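Local coordinates for uncharacterized protein Tm1679 (Thermotoga maritima, PDB 3H3E) that binds zinc and is probably a metal-dependent hydrolase of the metallo-beta-lactamase superfamily, although its substrate is unknown, at residues G32-T44 and L166-G179. The protein carries 2 engineered substitutions. Residues are numbered along the deposited sequence; the frame is centred on the assembly and turned at random.
Sequences GFSVLVDSVLFDT and LVVRTKEGLVVITG
F42 and I177 meet at the heart of this buried contact between two beta hairpins. The F42 ring stands between the hairpins because CG is anti to the backbone N (chi1 -168°), and I177 CG2 lies over one of its faces in a CH-pi contact, 3.8 Å from the ring centroid. A branched isoleucine suits this place: I177 CG2 also meets V35 CG1 at 3.7 Å, while I177 CG1 touches V37 CG2. On the same side of the ring, L166 CB packs obliquely, 3.8 Å from F42 CE1, and L166 CD2 reaches V40 CG1 tip to tip. V37 CG1 lies 4.0 Å from V168 CG2; such aliphatic groups suit a buried layer between sheets. A flat apolar ring offers I177 a face and backbone an edge: G179 N lies near its plane, 3.5 Å from F42 CE2. D43 OD2 lies 3.8 Å from G179 CA, a closeness that a residue without a side chain suits. That carboxylate oxygen is hydrogen-bonded to S68 and H74, and G179 is about 7 Å from the bound zinc. Each hairpin belongs to a different mixed sheet, so their apolar faces form part of the sandwich core of the metallo-beta-lactamase fold, flanked by strands 13-19, 64-66 and 130-133.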
# COMPACT_ATOMS: atom_id res chain seq x y z
N GLY A 32 5.16 5.98 7.85
CA GLY A 32 5.22 5.69 6.44
C GLY A 32 5.18 4.19 6.28
O GLY A 32 5.29 3.46 7.26
N PHE A 33 5.04 3.73 5.05
CA PHE A 33 4.93 2.30 4.80
C PHE A 33 5.93 1.86 3.71
O PHE A 33 6.14 2.57 2.73
CB PHE A 33 3.48 1.95 4.42
CG PHE A 33 3.22 0.47 4.29
CD1 PHE A 33 3.42 -0.38 5.37
CD2 PHE A 33 2.79 -0.06 3.09
CE1 PHE A 33 3.20 -1.75 5.25
CE2 PHE A 33 2.57 -1.42 2.95
CZ PHE A 33 2.77 -2.27 4.04
N SER A 34 6.57 0.71 3.91
CA SER A 34 7.39 0.10 2.87
C SER A 34 7.50 -1.38 3.18
O SER A 34 7.80 -1.75 4.31
CB SER A 34 8.78 0.73 2.77
OG SER A 34 9.66 -0.06 1.98
N VAL A 35 7.25 -2.21 2.18
CA VAL A 35 7.30 -3.64 2.36
C VAL A 35 7.95 -4.30 1.15
O VAL A 35 7.59 -4.02 0.01
CB VAL A 35 5.90 -4.24 2.61
CG1 VAL A 35 4.96 -3.80 1.54
CG2 VAL A 35 5.97 -5.73 2.63
N LEU A 36 8.94 -5.14 1.42
CA LEU A 36 9.60 -5.92 0.39
C LEU A 36 8.82 -7.21 0.15
O LEU A 36 8.58 -7.99 1.08
CB LEU A 36 11.02 -6.25 0.83
CG LEU A 36 11.88 -7.05 -0.15
CD1 LEU A 36 12.03 -6.34 -1.47
CD2 LEU A 36 13.23 -7.27 0.49
N VAL A 37 8.42 -7.42 -1.09
CA VAL A 37 7.59 -8.56 -1.44
C VAL A 37 8.28 -9.40 -2.48
O VAL A 37 8.20 -9.11 -3.66
CB VAL A 37 6.26 -8.10 -2.01
CG1 VAL A 37 5.37 -9.31 -2.28
CG2 VAL A 37 5.58 -7.14 -1.06
N ASP A 38 8.97 -10.44 -2.03
CA ASP A 38 9.77 -11.25 -2.93
C ASP A 38 10.73 -10.34 -3.67
O ASP A 38 11.64 -9.78 -3.07
CB ASP A 38 8.88 -12.00 -3.92
CG ASP A 38 9.38 -13.41 -4.22
OD1 ASP A 38 9.89 -14.07 -3.29
OD2 ASP A 38 9.23 -13.84 -5.38
N SER A 39 10.51 -10.17 -4.96
CA SER A 39 11.49 -9.50 -5.81
C SER A 39 11.13 -8.07 -6.16
O SER A 39 11.68 -7.49 -7.10
CB SER A 39 11.64 -10.30 -7.10
OG SER A 39 10.36 -10.60 -7.62
N VAL A 40 10.20 -7.48 -5.43
CA VAL A 40 9.73 -6.15 -5.77
C VAL A 40 9.53 -5.36 -4.47
O VAL A 40 9.13 -5.93 -3.46
CB VAL A 40 8.46 -6.28 -6.62
CG1 VAL A 40 7.23 -5.87 -5.83
CG2 VAL A 40 8.58 -5.46 -7.86
N LEU A 41 9.86 -4.07 -4.46
CA LEU A 41 9.64 -3.28 -3.25
C LEU A 41 8.40 -2.42 -3.39
O LEU A 41 8.27 -1.65 -4.33
CB LEU A 41 10.87 -2.41 -2.92
CG LEU A 41 10.77 -1.46 -1.72
CD1 LEU A 41 10.75 -2.17 -0.36
CD2 LEU A 41 11.92 -0.49 -1.77
N PHE A 42 7.48 -2.57 -2.44
CA PHE A 42 6.21 -1.84 -2.43
C PHE A 42 6.31 -0.67 -1.47
O PHE A 42 6.35 -0.87 -0.26
CB PHE A 42 5.05 -2.75 -1.99
CG PHE A 42 3.69 -2.16 -2.23
CD1 PHE A 42 3.05 -2.31 -3.45
CD2 PHE A 42 3.04 -1.45 -1.23
CE1 PHE A 42 1.80 -1.76 -3.68
CE2 PHE A 42 1.78 -0.91 -1.46
CZ PHE A 42 1.17 -1.07 -2.69
N ASP A 43 6.35 0.54 -2.02
CA ASP A 43 6.51 1.76 -1.24
C ASP A 43 7.89 1.89 -0.55
O ASP A 43 8.66 0.94 -0.48
CB ASP A 43 5.35 1.95 -0.26
CG ASP A 43 4.07 2.39 -0.95
OD1 ASP A 43 4.12 2.61 -2.18
OD2 ASP A 43 3.02 2.52 -0.29
N THR A 44 8.19 3.09 -0.07
CA THR A 44 9.52 3.38 0.43
C THR A 44 9.56 4.31 1.65
O THR A 44 10.59 4.93 1.90
CB THR A 44 10.38 4.03 -0.68
OG1 THR A 44 9.80 5.28 -1.06
CG2 THR A 44 10.48 3.15 -1.88
N LEU A 166 -0.93 -3.97 -5.29
CA LEU A 166 -0.20 -5.12 -5.78
C LEU A 166 -0.97 -6.40 -5.48
O LEU A 166 -1.50 -6.58 -4.39
CB LEU A 166 1.18 -5.17 -5.13
CG LEU A 166 2.06 -6.37 -5.42
CD1 LEU A 166 2.39 -6.36 -6.88
CD2 LEU A 166 3.33 -6.35 -4.55
N VAL A 167 -1.06 -7.27 -6.47
CA VAL A 167 -1.63 -8.60 -6.27
C VAL A 167 -0.59 -9.64 -6.69
O VAL A 167 -0.08 -9.63 -7.81
CB VAL A 167 -2.93 -8.78 -7.07
CG1 VAL A 167 -3.54 -10.15 -6.79
CG2 VAL A 167 -3.90 -7.70 -6.71
N VAL A 168 -0.28 -10.52 -5.76
CA VAL A 168 0.64 -11.62 -6.00
C VAL A 168 -0.19 -12.89 -6.01
O VAL A 168 -0.87 -13.20 -5.03
CB VAL A 168 1.68 -11.75 -4.88
CG1 VAL A 168 2.72 -12.81 -5.24
CG2 VAL A 168 2.33 -10.39 -4.57
N ARG A 169 -0.11 -13.62 -7.11
CA ARG A 169 -0.86 -14.85 -7.30
C ARG A 169 -0.04 -16.03 -6.81
O ARG A 169 1.04 -16.32 -7.33
CB ARG A 169 -1.27 -14.99 -8.77
CG ARG A 169 -2.11 -16.19 -9.10
CD ARG A 169 -2.12 -16.37 -10.60
NE ARG A 169 -3.28 -15.76 -11.25
CZ ARG A 169 -3.25 -15.19 -12.45
NH1 ARG A 169 -2.10 -15.13 -13.12
NH2 ARG A 169 -4.36 -14.67 -12.98
N THR A 170 -0.56 -16.68 -5.78
CA THR A 170 0.10 -17.73 -5.02
C THR A 170 -0.70 -19.03 -5.22
O THR A 170 -1.89 -18.97 -5.56
CB THR A 170 0.14 -17.30 -3.53
OG1 THR A 170 1.38 -16.65 -3.26
CG2 THR A 170 -0.06 -18.44 -2.55
N LYS A 171 -0.08 -20.19 -5.04
CA LYS A 171 -0.82 -21.44 -5.22
C LYS A 171 -1.94 -21.56 -4.18
O LYS A 171 -2.93 -22.27 -4.40
CB LYS A 171 0.12 -22.65 -5.21
CG LYS A 171 0.65 -23.01 -3.84
CD LYS A 171 1.56 -24.23 -3.89
CE LYS A 171 2.96 -23.85 -4.32
NZ LYS A 171 3.95 -24.93 -4.00
N GLU A 172 -1.79 -20.82 -3.09
CA GLU A 172 -2.74 -20.81 -1.97
C GLU A 172 -3.83 -19.75 -2.11
O GLU A 172 -4.75 -19.66 -1.29
CB GLU A 172 -1.98 -20.55 -0.67
CG GLU A 172 -0.84 -21.51 -0.39
CD GLU A 172 -1.31 -22.75 0.34
OE1 GLU A 172 -2.33 -22.66 1.05
OE2 GLU A 172 -0.65 -23.80 0.21
N GLY A 173 -3.72 -18.92 -3.15
CA GLY A 173 -4.63 -17.81 -3.35
C GLY A 173 -3.86 -16.54 -3.60
O GLY A 173 -2.68 -16.57 -3.91
N LEU A 174 -4.52 -15.40 -3.46
CA LEU A 174 -3.90 -14.14 -3.78
C LEU A 174 -3.34 -13.47 -2.54
O LEU A 174 -3.94 -13.53 -1.47
CB LEU A 174 -4.92 -13.20 -4.44
CG LEU A 174 -5.58 -13.64 -5.75
CD1 LEU A 174 -6.66 -12.63 -6.14
CD2 LEU A 174 -4.56 -13.79 -6.87
N VAL A 175 -2.19 -12.84 -2.68
CA VAL A 175 -1.72 -11.95 -1.62
C VAL A 175 -1.82 -10.52 -2.11
O VAL A 175 -1.36 -10.19 -3.20
CB VAL A 175 -0.31 -12.28 -1.16
CG1 VAL A 175 0.04 -11.43 0.03
CG2 VAL A 175 -0.21 -13.78 -0.81
N VAL A 176 -2.46 -9.67 -1.31
CA VAL A 176 -2.77 -8.32 -1.72
C VAL A 176 -2.01 -7.36 -0.82
O VAL A 176 -2.08 -7.46 0.39
CB VAL A 176 -4.28 -8.03 -1.59
CG1 VAL A 176 -4.58 -6.58 -1.94
CG2 VAL A 176 -5.07 -8.95 -2.47
N ILE A 177 -1.28 -6.44 -1.44
CA ILE A 177 -0.49 -5.47 -0.69
C ILE A 177 -0.91 -4.06 -1.06
O ILE A 177 -0.92 -3.67 -2.24
CB ILE A 177 1.02 -5.68 -0.90
CG1 ILE A 177 1.44 -7.02 -0.31
CG2 ILE A 177 1.80 -4.59 -0.19
CD1 ILE A 177 1.21 -8.15 -1.22
N THR A 178 -1.29 -3.30 -0.04
CA THR A 178 -1.87 -1.99 -0.25
C THR A 178 -1.16 -1.00 0.64
O THR A 178 -0.67 -1.36 1.71
CB THR A 178 -3.40 -1.98 -0.02
OG1 THR A 178 -3.92 -0.68 -0.29
CG2 THR A 178 -3.75 -2.34 1.40
N GLY A 179 -1.05 0.24 0.19
CA GLY A 179 -0.33 1.26 0.92
C GLY A 179 -1.24 1.94 1.92
O GLY A 179 -1.02 1.85 3.11